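Long-range contacts in glycosyl hydrolase (Aspergillus fumigatus, PDB 2X8R), which acts as a family 25 lysozyme, probably hydrolysing the beta-1,4 bonds between N-acetylmuramic acid and N-acetylglucosamine in peptidoglycan: residues 98-103 and 139-144; 65-70 and 106-111; 162-167 and 184-189; 7-12 and 27-32. All blocks are in the same frame, centred on the assembly; numbering follows the deposited sequence.

Interaction 1: 98-103 and 139-144; sequences IEYNPY and TADWWN
Glu99 and Trp142 mark where the irregular chain 98-103 comes closest to the first turn of helix 140-147, their CA atoms 5.9 Å apart. What follows is a case of an indole serving as a floor for backbone: Glu99 CA sits 3.4 Å from the centroid of the five-membered ring of Trp142, almost exactly on the ring normal, a CH-pi contact. Over the same face lies Ile98 O, while Ile98 CG1, anti to its backbone N (chi1 177°), reaches the far end of the indole and meets Trp142 CH2 at 3.4 Å. The Trp142 five-membered ring turns its edge toward the face of the Tyr100 ring, a T-shaped pair with planes at 88°. Ile98 is the middle residue of the Asp-X-Glu motif of the GH25 family, Asp97 to Glu99, placed just past strand 95-97 of the TIM-barrel-like fold. At the end of the Tyr100 side chain, the hydroxyl OH is gripped twice: Thr139 OG1 donates to it over 3.0 Å, and it donates to Asp141 OD2 at 2.7 Å, on the anti side and 27° out of the carboxylate plane. Asp141 OD2 also forms a salt bridge with Arg145. Thr139 does double duty as N-cap of the helix, its OG1 accepting from Trp142 N over 2.9 Å.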
loop_
_atom_site.group_PDB
_atom_site.type_symbol
_atom_site.label_atom_id
_atom_site.label_comp_id
_atom_site.label_asym_id
_atom_site.label_seq_id
_atom_site.Cartn_x
_atom_site.Cartn_y
_atom_site.Cartn_z
ATOM N N ILE A 98 -2.000 4.359 -5.203
ATOM C CA ILE A 98 -2.069 5.129 -6.426
ATOM C C ILE A 98 -3.308 4.670 -7.258
ATOM O O ILE A 98 -3.255 3.673 -7.920
ATOM C CB ILE A 98 -0.749 5.038 -7.232
ATOM C CG1 ILE A 98 -0.849 5.787 -8.561
ATOM C CG2 ILE A 98 -0.330 3.619 -7.435
ATOM C CD1 ILE A 98 -0.991 7.268 -8.478
ATOM N N GLU A 99 -4.391 5.422 -7.123
ATOM C CA GLU A 99 -5.623 5.087 -7.743
ATOM C C GLU A 99 -6.577 6.304 -7.719
ATOM O O GLU A 99 -6.124 7.377 -7.757
ATOM C CB GLU A 99 -6.225 3.803 -7.180
ATOM C CG GLU A 99 -6.074 3.544 -5.720
ATOM C CD GLU A 99 -7.233 4.109 -4.866
ATOM O OE1 GLU A 99 -6.976 4.392 -3.711
ATOM O OE2 GLU A 99 -8.333 4.202 -5.367
ATOM N N TYR A 100 -7.864 6.049 -7.649
ATOM C CA TYR A 100 -8.841 7.034 -7.991
ATOM C C TYR A 100 -8.712 8.352 -7.238
ATOM O O TYR A 100 -8.676 8.383 -6.083
ATOM C CB TYR A 100 -10.226 6.499 -7.827
ATOM C CG TYR A 100 -10.453 5.216 -8.582
ATOM C CD1 TYR A 100 -10.700 5.190 -9.940
ATOM C CD2 TYR A 100 -10.445 4.026 -7.931
ATOM C CE1 TYR A 100 -10.884 4.005 -10.621
ATOM C CE2 TYR A 100 -10.672 2.831 -8.613
ATOM C CZ TYR A 100 -10.897 2.821 -9.980
ATOM O OH TYR A 100 -11.091 1.656 -10.678
ATOM N N ASN A 101 -8.709 9.410 -8.000
ATOM C CA ASN A 101 -8.623 10.752 -7.439
ATOM C C ASN A 101 -9.920 11.132 -6.722
ATOM O O ASN A 101 -10.935 11.342 -7.382
ATOM C CB ASN A 101 -8.341 11.736 -8.557
ATOM C CG ASN A 101 -8.153 13.179 -8.056
ATOM O OD1 ASN A 101 -8.067 13.415 -6.868
ATOM N ND2 ASN A 101 -8.017 14.142 -9.000
ATOM N N PRO A 102 -9.864 11.303 -5.393
ATOM C CA PRO A 102 -11.074 11.615 -4.645
ATOM C C PRO A 102 -11.481 13.063 -4.881
ATOM O O PRO A 102 -12.545 13.465 -4.415
ATOM C CB PRO A 102 -10.667 11.397 -3.169
ATOM C CG PRO A 102 -9.324 10.724 -3.207
ATOM C CD PRO A 102 -8.687 11.135 -4.507
ATOM N N TYR A 103 -10.665 13.823 -5.606
ATOM C CA TYR A 103 -10.908 15.251 -5.718
ATOM C C TYR A 103 -11.511 15.644 -7.064
ATOM O O TYR A 103 -11.616 16.806 -7.345
ATOM C CB TYR A 103 -9.662 16.064 -5.318
ATOM C CG TYR A 103 -9.233 15.620 -3.921
ATOM C CD1 TYR A 103 -10.017 15.917 -2.812
ATOM C CD2 TYR A 103 -8.136 14.762 -3.733
ATOM C CE1 TYR A 103 -9.680 15.438 -1.531
ATOM C CE2 TYR A 103 -7.785 14.286 -2.454
ATOM C CZ TYR A 103 -8.544 14.638 -1.368
ATOM O OH TYR A 103 -8.193 14.176 -0.110
ATOM N N THR A 139 -6.124 -0.566 -8.637
ATOM C CA THR A 139 -7.035 -1.518 -9.256
ATOM C C THR A 139 -6.587 -1.764 -10.680
ATOM O O THR A 139 -5.918 -0.924 -11.281
ATOM C CB THR A 139 -8.512 -1.049 -9.275
ATOM O OG1 THR A 139 -8.638 0.111 -10.112
ATOM C CG2 THR A 139 -9.016 -0.688 -7.848
ATOM N N ALA A 140 -7.015 -2.890 -11.261
ATOM C CA ALA A 140 -6.674 -3.147 -12.669
ATOM C C ALA A 140 -7.271 -2.046 -13.576
ATOM O O ALA A 140 -6.608 -1.573 -14.500
ATOM C CB ALA A 140 -7.148 -4.544 -13.094
ATOM N N ASP A 141 -8.504 -1.640 -13.269
ATOM C CA ASP A 141 -9.227 -0.622 -14.029
ATOM C C ASP A 141 -8.445 0.690 -14.012
ATOM O O ASP A 141 -8.239 1.326 -15.056
ATOM C CB ASP A 141 -10.615 -0.376 -13.420
ATOM C CG ASP A 141 -11.235 0.890 -13.965
ATOM O OD1 ASP A 141 -11.778 0.809 -15.077
ATOM O OD2 ASP A 141 -11.107 1.957 -13.314
ATOM N N TRP A 142 -8.013 1.110 -12.811
ATOM C CA TRP A 142 -7.299 2.372 -12.723
ATOM C C TRP A 142 -5.955 2.313 -13.473
ATOM O O TRP A 142 -5.621 3.208 -14.247
ATOM C CB TRP A 142 -7.092 2.733 -11.251
ATOM C CG TRP A 142 -6.539 4.186 -11.149
ATOM C CD1 TRP A 142 -7.253 5.316 -10.940
ATOM C CD2 TRP A 142 -5.159 4.586 -11.249
ATOM N NE1 TRP A 142 -6.403 6.420 -10.898
ATOM C CE2 TRP A 142 -5.122 5.997 -11.119
ATOM C CE3 TRP A 142 -3.959 3.893 -11.480
ATOM C CZ2 TRP A 142 -3.910 6.741 -11.175
ATOM C CZ3 TRP A 142 -2.759 4.611 -11.563
ATOM C CH2 TRP A 142 -2.740 6.026 -11.406
ATOM N N TRP A 143 -5.199 1.228 -13.261
ATOM C CA TRP A 143 -3.919 1.056 -13.901
ATOM C C TRP A 143 -4.059 1.096 -15.428
ATOM O O TRP A 143 -3.235 1.719 -16.119
ATOM C CB TRP A 143 -3.265 -0.266 -13.469
ATOM C CG TRP A 143 -1.809 -0.293 -13.735
ATOM C CD1 TRP A 143 -1.173 -0.933 -14.776
ATOM C CD2 TRP A 143 -0.781 0.375 -12.985
ATOM N NE1 TRP A 143 0.199 -0.711 -14.709
ATOM C CE2 TRP A 143 0.467 0.060 -13.610
ATOM C CE3 TRP A 143 -0.785 1.165 -11.835
ATOM C CZ2 TRP A 143 1.694 0.541 -13.128
ATOM C CZ3 TRP A 143 0.457 1.629 -11.345
ATOM C CH2 TRP A 143 1.671 1.316 -11.999
ATOM N N ASN A 144 -5.129 0.481 -15.926
ATOM C CA ASN A 144 -5.365 0.513 -17.347
ATOM C C ASN A 144 -5.675 1.934 -17.806
ATOM O O ASN A 144 -5.024 2.424 -18.763
ATOM C CB ASN A 144 -6.501 -0.421 -17.708
ATOM C CG ASN A 144 -6.703 -0.478 -19.201
ATOM O OD1 ASN A 144 -5.807 -0.917 -19.932
ATOM N ND2 ASN A 144 -7.864 0.031 -19.678
#

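Interaction 2: 65-70 and 106-111; sequences RPDKST and TCYGLS
Apolar packing of a proline on an aromatic ring joins two loops here, the one that leaves strand 57-63 and the one between strand 95-97 and helix 112-130. Pro66 and Tyr108 carry it. Pro66 CD stands over the middle of the Tyr108 ring, 3.4 Å from its centroid and only 6° off the normal, a close CH-pi contact in which the ring CH2 next to the proline nitrogen points at the pi cloud. Pro66 CB, on the same pyrrolidine, meets Leu110 CD1 at 4.0 Å, and Met115 of helix 112-130 touches Pro66, Tyr108 and Leu110 alike. The edge of the tyrosine is met by Asp67: its OD1 lies near the ring plane, 3.5 Å from Tyr108 CD1, and its CB is 3.3 Å from Tyr108 O. Two tight bends present these groups. Arg65 to Lys68 form a type I turn, with Lys68 N bonded to Arg65 O at 3.0 Å, while Cys107, Tyr108 and Gly109 all take positive phi and coil in the left-handed sense, Leu110 N reaching Cys107 O at 3.1 Å. Cys107 is also tied to Cys146 by a disulfide. At the far end of the ring from CB, Tyr108 OH bonds to Glu99 O, which probably helps to place the backbone at Glu99; loops after the barrel strands, at their C-terminal ends, are where TIM-barrel enzymes carry their active sites.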
loop_
_atom_site.group_PDB
_atom_site.type_symbol
_atom_site.label_atom_id
_atom_site.label_comp_id
_atom_site.label_asym_id
_atom_site.label_seq_id
_atom_site.Cartn_x
_atom_site.Cartn_y
_atom_site.Cartn_z
ATOM N N ARG A 65 -1.136 12.009 -4.695
ATOM C CA ARG A 65 -1.859 13.058 -5.400
ATOM C C ARG A 65 -0.912 13.610 -6.460
ATOM O O ARG A 65 -0.243 14.618 -6.238
ATOM C CB ARG A 65 -2.285 14.165 -4.437
ATOM C CG ARG A 65 -3.459 13.794 -3.547
ATOM C CD ARG A 65 -4.624 14.752 -3.742
ATOM N NE ARG A 65 -4.824 15.614 -2.582
ATOM C CZ ARG A 65 -5.364 16.827 -2.637
ATOM N NH1 ARG A 65 -5.762 17.325 -3.800
ATOM N NH2 ARG A 65 -5.507 17.543 -1.531
ATOM N N PRO A 66 -0.839 12.933 -7.603
ATOM C CA PRO A 66 0.220 13.192 -8.563
ATOM C C PRO A 66 0.179 14.566 -9.222
ATOM O O PRO A 66 1.107 14.926 -9.812
ATOM C CB PRO A 66 0.060 12.064 -9.599
ATOM C CG PRO A 66 -0.490 10.992 -8.772
ATOM C CD PRO A 66 -1.429 11.629 -7.828
ATOM N N ASP A 67 -0.956 15.228 -9.178
ATOM C CA ASP A 67 -1.076 16.606 -9.670
ATOM C C ASP A 67 -0.404 17.667 -8.771
ATOM O O ASP A 67 -0.192 18.840 -9.212
ATOM C CB ASP A 67 -2.553 16.957 -9.947
ATOM C CG ASP A 67 -3.455 16.824 -8.722
ATOM O OD1 ASP A 67 -3.276 15.941 -7.857
ATOM O OD2 ASP A 67 -4.420 17.619 -8.634
ATOM N N LYS A 68 -0.013 17.285 -7.552
ATOM C CA LYS A 68 0.431 18.292 -6.556
ATOM C C LYS A 68 1.949 18.470 -6.482
ATOM O O LYS A 68 2.447 19.484 -5.918
ATOM C CB LYS A 68 -0.099 17.948 -5.161
ATOM C CG LYS A 68 -1.608 18.025 -5.006
ATOM C CD LYS A 68 -2.135 19.434 -5.360
ATOM C CE LYS A 68 -3.657 19.417 -5.399
ATOM N NZ LYS A 68 -4.216 20.752 -5.789
ATOM N N SER A 69 2.695 17.491 -6.990
ATOM C CA SER A 69 4.170 17.522 -6.918
ATOM C C SER A 69 4.746 16.367 -7.700
ATOM O O SER A 69 3.998 15.520 -8.204
ATOM C CB SER A 69 4.622 17.393 -5.439
ATOM O OG SER A 69 4.622 16.020 -5.071
ATOM N N THR A 70 6.071 16.288 -7.742
ATOM C CA THR A 70 6.741 15.150 -8.373
ATOM C C THR A 70 6.578 13.933 -7.496
ATOM O O THR A 70 6.235 14.064 -6.316
ATOM C CB THR A 70 8.235 15.384 -8.592
ATOM O OG1 THR A 70 8.904 15.569 -7.335
ATOM C CG2 THR A 70 8.469 16.616 -9.482
ATOM N N THR A 106 -10.247 13.087 -13.393
ATOM C CA THR A 106 -9.743 11.763 -13.826
ATOM C C THR A 106 -8.232 11.713 -14.134
ATOM O O THR A 106 -7.680 12.582 -14.832
ATOM C CB THR A 106 -10.672 11.077 -14.904
ATOM O OG1 THR A 106 -9.914 10.174 -15.728
ATOM C CG2 THR A 106 -11.373 12.102 -15.743
ATOM N N CYS A 107 -7.580 10.707 -13.547
ATOM C CA CYS A 107 -6.113 10.520 -13.588
ATOM C C CYS A 107 -5.299 11.738 -13.113
ATOM O O CYS A 107 -4.156 11.894 -13.523
ATOM C CB CYS A 107 -5.667 10.044 -14.997
ATOM S SG CYS A 107 -6.530 8.519 -15.555
ATOM N N TYR A 108 -5.910 12.619 -12.302
ATOM C CA TYR A 108 -5.208 13.773 -11.721
ATOM C C TYR A 108 -4.745 14.761 -12.816
ATOM O O TYR A 108 -3.831 15.562 -12.608
ATOM C CB TYR A 108 -3.997 13.309 -10.854
ATOM C CG TYR A 108 -4.396 12.372 -9.707
ATOM C CD1 TYR A 108 -4.730 12.862 -8.454
ATOM C CD2 TYR A 108 -4.406 10.973 -9.892
ATOM C CE1 TYR A 108 -5.110 11.986 -7.410
ATOM C CE2 TYR A 108 -4.775 10.099 -8.882
ATOM C CZ TYR A 108 -5.124 10.598 -7.637
ATOM O OH TYR A 108 -5.488 9.740 -6.620
ATOM N N GLY A 109 -5.323 14.630 -14.009
ATOM C CA GLY A 109 -5.001 15.522 -15.124
ATOM C C GLY A 109 -3.713 15.154 -15.831
ATOM O O GLY A 109 -3.236 15.885 -16.728
ATOM N N LEU A 110 -3.141 14.011 -15.485
ATOM C CA LEU A 110 -1.890 13.595 -16.098
ATOM C C LEU A 110 -2.163 12.631 -17.255
ATOM O O LEU A 110 -3.143 11.875 -17.232
ATOM C CB LEU A 110 -0.998 12.914 -15.054
ATOM C CG LEU A 110 -0.377 13.725 -13.908
ATOM C CD1 LEU A 110 0.831 12.916 -13.408
ATOM C CD2 LEU A 110 0.063 15.085 -14.432
ATOM N N SER A 111 -1.270 12.651 -18.247
ATOM C CA SER A 111 -1.274 11.704 -19.341
ATOM C C SER A 111 -0.675 10.388 -18.889
ATOM O O SER A 111 -0.105 10.303 -17.802
ATOM C CB SER A 111 -0.447 12.247 -20.514
ATOM O OG SER A 111 0.960 12.229 -20.221
#

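Interaction 3: 162-167 and 184-189; sequences AAYSSS and NSDKYK
Asn184 O receives two donors from the facing segment 162-167, neither of them strong: Ser165 N reaches it at 3.4 Å in a weak hydrogen bond (144° at the hydrogen), and Tyr164 CA approaches to 3.4 Å as a CA-H...O contact. The pair illustrates how one carbonyl can hold a loop loosely while an aromatic ring does most of the covering. That ring belongs to Tyr164. With CG anti to the carbonyl carbon (chi1 -57°), it lies down over the backbone that runs from Ser185 into Asp186. Asp186 N stands 3.7 Å above the ring plane over its centre, and Ser185 C sits over the same face nearer the rim. Buried beneath the tyrosine, Asp186 N has no hydrogen-bond partner in the model. Farther along, Tyr164 CE2 meets Asp186 CB at 3.5 Å, the side chains crossing at about a right angle with the carboxylate turned 49° from the ring plane. Tyr164 OH bonds to the side chain of Gln183, just before Asn184. On the loop side, Ser165 OG accepts from Ser167 N at 3.2 Å, an ST turn that bends the chain just after the contact. This is a surface contact at the ends of the parallel neighbours 159-162 and 181-185: Ala163 still pairs through its backbone with Gln183, whereas Asn184 and Ser185 bond on to Ser194 of the antiparallel strand 193-198.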
loop_
_atom_site.group_PDB
_atom_site.type_symbol
_atom_site.label_atom_id
_atom_site.label_comp_id
_atom_site.label_asym_id
_atom_site.label_seq_id
_atom_site.Cartn_x
_atom_site.Cartn_y
_atom_site.Cartn_z
ATOM N N ALA A 162 -6.745 -4.312 -5.519
ATOM C CA ALA A 162 -8.081 -4.215 -4.926
ATOM C C ALA A 162 -9.103 -4.723 -5.928
ATOM O O ALA A 162 -9.131 -4.236 -7.066
ATOM C CB ALA A 162 -8.408 -2.783 -4.488
ATOM N N ALA A 163 -9.912 -5.693 -5.511
ATOM C CA ALA A 163 -10.975 -6.269 -6.355
ATOM C C ALA A 163 -11.908 -6.977 -5.390
ATOM O O ALA A 163 -11.565 -8.046 -4.847
ATOM C CB ALA A 163 -10.389 -7.229 -7.447
ATOM N N TYR A 164 -13.076 -6.373 -5.152
ATOM C CA TYR A 164 -13.949 -6.821 -4.079
ATOM C C TYR A 164 -14.853 -7.964 -4.550
ATOM O O TYR A 164 -15.765 -7.780 -5.383
ATOM C CB TYR A 164 -14.721 -5.664 -3.418
ATOM C CG TYR A 164 -13.852 -4.554 -2.861
ATOM C CD1 TYR A 164 -12.476 -4.756 -2.604
ATOM C CD2 TYR A 164 -14.389 -3.309 -2.562
ATOM C CE1 TYR A 164 -11.691 -3.704 -2.099
ATOM C CE2 TYR A 164 -13.608 -2.248 -2.077
ATOM C CZ TYR A 164 -12.267 -2.463 -1.838
ATOM O OH TYR A 164 -11.470 -1.453 -1.376
ATOM N N SER A 165 -14.550 -9.146 -4.040
ATOM C CA SER A 165 -15.181 -10.366 -4.520
ATOM C C SER A 165 -14.881 -11.550 -3.639
ATOM O O SER A 165 -13.918 -11.542 -2.862
ATOM C CB SER A 165 -14.675 -10.699 -5.913
ATOM O OG SER A 165 -15.447 -11.788 -6.427
ATOM N N SER A 166 -15.715 -12.584 -3.753
ATOM C CA SER A 166 -15.429 -13.842 -3.078
ATOM C C SER A 166 -14.253 -14.551 -3.754
ATOM O O SER A 166 -13.503 -15.270 -3.097
ATOM C CB SER A 166 -16.665 -14.743 -3.073
ATOM O OG SER A 166 -17.799 -14.002 -2.689
ATOM N N SER A 167 -14.098 -14.335 -5.065
ATOM C CA SER A 167 -13.037 -14.972 -5.857
ATOM C C SER A 167 -11.843 -14.042 -6.015
ATOM O O SER A 167 -12.052 -12.823 -6.144
ATOM C CB SER A 167 -13.519 -15.249 -7.287
ATOM O OG SER A 167 -14.768 -15.941 -7.324
ATOM N N ASN A 184 -9.565 -7.580 -0.598
ATOM C CA ASN A 184 -10.719 -8.337 -1.028
ATOM C C ASN A 184 -12.065 -7.738 -0.607
ATOM O O ASN A 184 -13.108 -8.171 -1.116
ATOM C CB ASN A 184 -10.591 -9.798 -0.580
ATOM C CG ASN A 184 -10.696 -9.953 0.902
ATOM O OD1 ASN A 184 -9.850 -9.486 1.640
ATOM N ND2 ASN A 184 -11.768 -10.606 1.360
ATOM N N SER A 185 -12.049 -6.776 0.316
ATOM C CA SER A 185 -13.272 -6.110 0.786
ATOM C C SER A 185 -12.913 -4.795 1.441
ATOM O O SER A 185 -11.820 -4.669 2.012
ATOM C CB SER A 185 -14.021 -6.984 1.808
ATOM O OG SER A 185 -15.193 -6.332 2.296
ATOM N N ASP A 186 -13.835 -3.836 1.379
ATOM C CA ASP A 186 -13.699 -2.582 2.130
ATOM C C ASP A 186 -14.477 -2.599 3.464
ATOM O O ASP A 186 -14.748 -1.541 4.070
ATOM C CB ASP A 186 -14.100 -1.385 1.252
ATOM C CG ASP A 186 -15.557 -1.461 0.751
ATOM O OD1 ASP A 186 -16.271 -2.454 1.070
ATOM O OD2 ASP A 186 -15.976 -0.545 -0.029
ATOM N N LYS A 187 -14.801 -3.797 3.943
ATOM C CA LYS A 187 -15.601 -3.966 5.165
ATOM C C LYS A 187 -15.048 -4.998 6.138
ATOM O O LYS A 187 -15.728 -5.979 6.481
ATOM C CB LYS A 187 -17.042 -4.357 4.844
ATOM N N TYR A 188 -13.867 -4.753 6.657
ATOM C CA TYR A 188 -13.257 -5.723 7.559
ATOM C C TYR A 188 -13.767 -5.530 8.981
ATOM O O TYR A 188 -13.856 -4.409 9.469
ATOM C CB TYR A 188 -11.744 -5.590 7.502
ATOM C CG TYR A 188 -11.000 -6.643 8.292
ATOM C CD1 TYR A 188 -11.253 -8.000 8.095
ATOM C CD2 TYR A 188 -10.027 -6.272 9.203
ATOM C CE1 TYR A 188 -10.540 -8.963 8.818
ATOM C CE2 TYR A 188 -9.310 -7.221 9.931
ATOM C CZ TYR A 188 -9.572 -8.569 9.716
ATOM O OH TYR A 188 -8.887 -9.535 10.431
ATOM N N LYS A 189 -14.128 -6.639 9.634
ATOM C CA LYS A 189 -14.661 -6.613 10.983
ATOM C C LYS A 189 -13.852 -5.744 11.948
ATOM O O LYS A 189 -14.424 -5.004 12.757
ATOM C CB LYS A 189 -14.840 -8.049 11.550
ATOM C CG LYS A 189 -15.255 -8.060 13.005
ATOM C CD LYS A 189 -15.601 -9.442 13.536
ATOM C CE LYS A 189 -16.401 -9.395 14.841
ATOM N NZ LYS A 189 -15.817 -8.626 15.988
#

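Interaction 4: 7-12 and 27-32; sequences FDISNH and QFVMIK
Phe7 holds CG between its backbone N and carbonyl carbon (chi1 67°), which lays its ring beside Val29, and Val29 sends CG2 anti to its own N to meet it. The methyl stands 3.8 Å from the ring centroid, 8° off the normal, a CH-pi contact over the face. Ile9, on the same side of the sheet, extends the row: its CG1 touches Val29 CG2 and lies 3.9 Å from Ile31 CG1, the two isoleucines pointing the same way. Phe18 and His47, from helices 18-23 and 44-53, pack against this face. The backbones form a regular parallel ladder. Phe7 bonds on either side of Val29, through N to Phe28 O (3.1 Å) and O to Met30 N (3.0 Å); Ile9 does so around Ile31, through N to Met30 O (3.0 Å) and O to Lys32 N (2.9 Å). On the opposite face Asp8 and Met30 are neighbours; Asp8 OD2 takes a bond from Gln183 and lies near Asp195. Past the strand, Ser10 CB packs on Lys32 CB at 3.5 Å, and Lys32 NZ goes on to a salt bridge with Glu35. Strand 3-9, helix 18-23 and strand 26-35 form the beta-alpha-beta crossover with which this TIM-barrel-like fold begins.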
loop_
_atom_site.group_PDB
_atom_site.type_symbol
_atom_site.label_atom_id
_atom_site.label_comp_id
_atom_site.label_asym_id
_atom_site.label_seq_id
_atom_site.Cartn_x
_atom_site.Cartn_y
_atom_site.Cartn_z
ATOM N N PHE A 7 -4.970 -6.447 6.997
ATOM C CA PHE A 7 -5.940 -5.349 6.798
ATOM C C PHE A 7 -5.248 -4.027 6.608
ATOM O O PHE A 7 -4.035 -3.966 6.723
ATOM C CB PHE A 7 -7.037 -5.331 7.891
ATOM C CG PHE A 7 -6.584 -4.996 9.327
ATOM C CD1 PHE A 7 -7.259 -4.000 10.032
ATOM C CD2 PHE A 7 -5.608 -5.735 9.992
ATOM C CE1 PHE A 7 -6.937 -3.686 11.351
ATOM C CE2 PHE A 7 -5.262 -5.461 11.347
ATOM C CZ PHE A 7 -5.939 -4.448 12.042
ATOM N N ASP A 8 -6.009 -3.002 6.237
ATOM C CA ASP A 8 -5.424 -1.662 6.138
ATOM C C ASP A 8 -6.403 -0.644 6.696
ATOM O O ASP A 8 -7.631 -0.798 6.570
ATOM C CB ASP A 8 -4.990 -1.334 4.704
ATOM C CG ASP A 8 -6.148 -1.359 3.751
ATOM O OD1 ASP A 8 -6.839 -0.311 3.615
ATOM O OD2 ASP A 8 -6.361 -2.405 3.139
ATOM N N ILE A 9 -5.843 0.405 7.289
ATOM C CA ILE A 9 -6.585 1.349 8.106
ATOM C C ILE A 9 -6.005 2.744 7.913
ATOM O O ILE A 9 -4.934 2.895 7.357
ATOM C CB ILE A 9 -6.550 0.972 9.608
ATOM C CG1 ILE A 9 -5.091 0.812 10.102
ATOM C CG2 ILE A 9 -7.384 -0.318 9.847
ATOM C CD1 ILE A 9 -4.966 0.618 11.645
ATOM N N SER A 10 -6.752 3.736 8.379
ATOM C CA SER A 10 -6.391 5.163 8.259
ATOM C C SER A 10 -7.117 5.950 9.371
ATOM O O SER A 10 -7.769 5.353 10.271
ATOM C CB SER A 10 -6.807 5.693 6.893
ATOM O OG SER A 10 -8.261 5.805 6.764
ATOM N N ASN A 11 -7.006 7.275 9.329
ATOM C CA ASN A 11 -7.795 8.108 10.260
ATOM C C ASN A 11 -9.311 7.888 10.174
ATOM O O ASN A 11 -10.021 8.392 11.036
ATOM C CB ASN A 11 -7.491 9.600 10.115
ATOM C CG ASN A 11 -8.071 10.192 8.836
ATOM O OD1 ASN A 11 -8.068 9.556 7.782
ATOM N ND2 ASN A 11 -8.546 11.426 8.913
ATOM N N HIS A 12 -9.818 7.191 9.150
ATOM C CA HIS A 12 -11.236 6.815 9.136
ATOM C C HIS A 12 -11.596 5.849 10.264
ATOM O O HIS A 12 -12.760 5.781 10.687
ATOM C CB HIS A 12 -11.639 6.233 7.803
ATOM C CG HIS A 12 -11.738 7.256 6.717
ATOM N ND1 HIS A 12 -12.601 7.130 5.651
ATOM C CD2 HIS A 12 -11.099 8.439 6.544
ATOM C CE1 HIS A 12 -12.473 8.179 4.856
ATOM N NE2 HIS A 12 -11.571 8.990 5.379
ATOM N N GLN A 27 -2.403 -10.850 10.610
ATOM C CA GLN A 27 -0.975 -10.920 10.931
ATOM C C GLN A 27 -0.239 -9.687 10.504
ATOM O O GLN A 27 0.923 -9.496 10.883
ATOM C CB GLN A 27 -0.352 -12.153 10.284
ATOM C CG GLN A 27 -1.031 -13.467 10.680
ATOM C CD GLN A 27 -0.825 -13.816 12.132
ATOM O OE1 GLN A 27 -1.647 -14.531 12.729
ATOM N NE2 GLN A 27 0.242 -13.321 12.716
ATOM N N PHE A 28 -0.891 -8.874 9.682
ATOM C CA PHE A 28 -0.239 -7.656 9.212
ATOM C C PHE A 28 -1.243 -6.573 8.963
ATOM O O PHE A 28 -2.436 -6.823 8.718
ATOM C CB PHE A 28 0.549 -7.901 7.897
ATOM C CG PHE A 28 -0.330 -8.229 6.683
ATOM C CD1 PHE A 28 -0.706 -7.215 5.791
ATOM C CD2 PHE A 28 -0.727 -9.541 6.419
ATOM C CE1 PHE A 28 -1.498 -7.522 4.667
ATOM C CE2 PHE A 28 -1.529 -9.864 5.308
ATOM C CZ PHE A 28 -1.910 -8.835 4.423
ATOM N N VAL A 29 -0.741 -5.359 8.975
ATOM C CA VAL A 29 -1.613 -4.204 8.692
ATOM C C VAL A 29 -0.821 -3.076 8.021
ATOM O O VAL A 29 0.312 -2.787 8.416
ATOM C CB VAL A 29 -2.254 -3.685 10.016
ATOM C CG1 VAL A 29 -1.190 -3.228 11.023
ATOM C CG2 VAL A 29 -3.291 -2.585 9.769
ATOM N N MET A 30 -1.445 -2.456 7.016
ATOM C CA MET A 30 -0.909 -1.256 6.366
ATOM C C MET A 30 -1.692 -0.067 6.871
ATOM O O MET A 30 -2.914 -0.138 7.030
ATOM C CB MET A 30 -1.009 -1.349 4.842
ATOM C CG MET A 30 -0.104 -2.408 4.246
ATOM S SD MET A 30 -0.868 -4.001 4.035
ATOM C CE MET A 30 -2.025 -3.619 2.716
ATOM N N ILE A 31 -0.974 1.007 7.173
ATOM C CA ILE A 31 -1.564 2.131 7.946
ATOM C C ILE A 31 -1.302 3.441 7.235
ATOM O O ILE A 31 -0.152 3.737 6.958
ATOM C CB ILE A 31 -0.971 2.223 9.386
ATOM C CG1 ILE A 31 -1.176 0.884 10.133
ATOM C CG2 ILE A 31 -1.656 3.405 10.147
ATOM C CD1 ILE A 31 -0.243 0.765 11.378
ATOM N N LYS A 32 -2.339 4.225 6.966
ATOM C CA LYS A 32 -2.118 5.470 6.210
ATOM C C LYS A 32 -1.245 6.405 6.992
ATOM O O LYS A 32 -1.579 6.739 8.146
ATOM C CB LYS A 32 -3.429 6.193 5.937
ATOM C CG LYS A 32 -3.201 7.364 5.002
ATOM C CD LYS A 32 -4.524 7.987 4.535
ATOM C CE LYS A 32 -4.248 9.263 3.761
ATOM N NZ LYS A 32 -5.531 10.035 3.478
HETATM O O HOH W 1 -6.406 10.501 6.233
#

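How the interactions relate
From the N terminus, interaction 4 closes first, returning the chain to strand 3-9 by way of helix 18-23. Interactions 2 and 1 then cross: 65-70 opens, 98-103 follows, 106-111 closes the former and 139-144 the latter, so the chain after strands 57-63 and 95-97 is joined to the start of helix 140-147. The two also touch where the Tyr103 ring packs against Arg65. Interaction 3 comes last in series, spanning the loop between strands 159-162 and 181-185; Ala162 O meets Thr139 CG2 of interaction 1. At its other end Tyr188 packs on Phe7 of interaction 4, bringing the region after strand 181-185 back beside strand 3-9, which pairs with strand 193-198.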